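Local atomic coordinates of transcription activator HlyU (Vibrio vulnificus, PDB entry 3JTH), a protein that probably activates transcription by binding DNA as a dimeric regulator of the ArsR family, with a winged helix-turn-helix fold. Residues A[14-19]-A[82-87]. Numbering follows the deposited sequence.
Sequences VVLLKA and EEVKAM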
# COMPACT_ATOMS: atom_id res chain seq x y z
N VAL A 14 -0.91 4.63 -6.24
CA VAL A 14 -1.67 5.22 -5.14
C VAL A 14 -3.13 4.80 -5.18
O VAL A 14 -3.79 4.73 -4.14
CB VAL A 14 -1.58 6.76 -5.14
CG1 VAL A 14 -2.54 7.34 -4.13
CG2 VAL A 14 -0.15 7.19 -4.82
N VAL A 15 -3.64 4.53 -6.38
CA VAL A 15 -5.02 4.09 -6.54
C VAL A 15 -5.22 2.76 -5.79
O VAL A 15 -6.11 2.62 -4.96
CB VAL A 15 -5.38 3.88 -8.03
CG1 VAL A 15 -6.64 3.02 -8.16
CG2 VAL A 15 -5.60 5.24 -8.69
N LEU A 16 -4.37 1.79 -6.10
CA LEU A 16 -4.44 0.48 -5.45
C LEU A 16 -4.20 0.65 -3.95
O LEU A 16 -4.92 0.09 -3.12
CB LEU A 16 -3.38 -0.45 -6.04
CG LEU A 16 -3.21 -1.84 -5.41
CD1 LEU A 16 -4.47 -2.67 -5.64
CD2 LEU A 16 -2.02 -2.53 -6.04
N LEU A 17 -3.18 1.43 -3.60
CA LEU A 17 -2.82 1.65 -2.20
C LEU A 17 -3.97 2.14 -1.33
O LEU A 17 -4.20 1.63 -0.24
CB LEU A 17 -1.65 2.63 -2.12
CG LEU A 17 -0.24 2.08 -1.88
CD1 LEU A 17 -0.10 0.67 -2.43
CD2 LEU A 17 0.76 3.03 -2.53
N LYS A 18 -4.69 3.15 -1.81
CA LYS A 18 -5.83 3.70 -1.09
C LYS A 18 -6.93 2.68 -0.95
O LYS A 18 -7.60 2.61 0.08
CB LYS A 18 -6.38 4.93 -1.82
CG LYS A 18 -5.54 6.19 -1.66
CD LYS A 18 -6.13 7.36 -2.44
CE LYS A 18 -5.30 8.62 -2.25
NZ LYS A 18 -5.87 9.78 -3.00
N ALA A 19 -7.14 1.88 -1.98
CA ALA A 19 -8.18 0.86 -1.94
C ALA A 19 -7.87 -0.18 -0.87
O ALA A 19 -8.78 -0.71 -0.24
CB ALA A 19 -8.31 0.18 -3.29
N GLU A 82 -4.87 -8.37 -10.73
CA GLU A 82 -3.55 -8.98 -10.60
C GLU A 82 -2.65 -8.18 -9.67
O GLU A 82 -1.75 -8.73 -9.02
CB GLU A 82 -2.89 -9.08 -11.97
CG GLU A 82 -3.54 -10.06 -12.92
CD GLU A 82 -3.69 -11.45 -12.30
OE1 GLU A 82 -2.75 -11.89 -11.61
OE2 GLU A 82 -4.74 -12.09 -12.51
N GLU A 83 -2.87 -6.88 -9.62
CA GLU A 83 -2.07 -6.02 -8.76
C GLU A 83 -2.33 -6.33 -7.27
O GLU A 83 -1.39 -6.54 -6.50
CB GLU A 83 -2.37 -4.54 -9.03
CG GLU A 83 -1.89 -4.02 -10.39
CD GLU A 83 -2.77 -4.46 -11.55
OE1 GLU A 83 -4.00 -4.51 -11.36
OE2 GLU A 83 -2.22 -4.75 -12.64
N VAL A 84 -3.59 -6.38 -6.87
CA VAL A 84 -3.88 -6.67 -5.47
C VAL A 84 -3.40 -8.08 -5.11
O VAL A 84 -2.87 -8.29 -4.02
CB VAL A 84 -5.38 -6.53 -5.16
CG1 VAL A 84 -6.17 -7.72 -5.70
CG2 VAL A 84 -5.57 -6.37 -3.66
N LYS A 85 -3.58 -9.03 -6.03
CA LYS A 85 -3.14 -10.40 -5.79
C LYS A 85 -1.66 -10.44 -5.43
O LYS A 85 -1.26 -11.12 -4.49
CB LYS A 85 -3.40 -11.29 -7.01
CG LYS A 85 -4.85 -11.72 -7.22
CD LYS A 85 -5.01 -12.54 -8.50
CE LYS A 85 -6.45 -13.00 -8.71
NZ LYS A 85 -6.64 -13.68 -10.02
N ALA A 86 -0.85 -9.70 -6.19
CA ALA A 86 0.59 -9.65 -5.95
C ALA A 86 0.95 -8.94 -4.64
O ALA A 86 1.77 -9.43 -3.86
CB ALA A 86 1.28 -8.96 -7.12
N MSE A 87 0.35 -7.78 -4.39
CA MSE A 87 0.60 -7.05 -3.15
C MSE A 87 0.16 -7.91 -1.97
O MSE A 87 0.83 -7.95 -0.94
CB MSE A 87 -0.16 -5.72 -3.13
CG MSE A 87 0.54 -4.58 -3.87
SE MSE A 87 2.24 -4.04 -3.07
CE MSE A 87 1.89 -4.51 -1.23
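Leu16 reaches across from helix 14-19 to the start of helix 82-94, the two short axes passing 10.8 Å apart at a crossing angle of -63°, with the CA atoms of Leu16 and Val84 7.2 Å from each other. No hydrogen bond or salt bridge spans the gap, and Leu16 takes part in all three side-chain contacts. A chi1 of 175° swings the leucine fork away from its own backbone N and out toward the other helix, and the two methyls divide the work. CD2 drops between successive turns, 3.6 Å from CB of Glu83 and 3.9 Å from CG of Met87, a selenomethionine here. CD1 lies 4.0 Å from CB of Val84, the two side chains meeting at about a right angle. Glu83 gives its CB; chi1 of -69° turns CG, and the carboxylate with it, away from the leucine. The side chains of Leu16 and Met87 run obliquely past each other.

The contact joins the long N-terminal helix 2-20 to the C-terminal helix 82-94, which follows strand 76-79 of the wing sheet. Leu65, just before strand 66-69, touches both Leu16 and Val84, while Met20 packs on Val84 and Met87. First and last helices thus meet beside the subunit interface, where Met87 meets Met87 of the second subunit and Glu83 packs on Tyr95 of that subunit, consistent with dimerisation through the terminal helices in ArsR-family regulators.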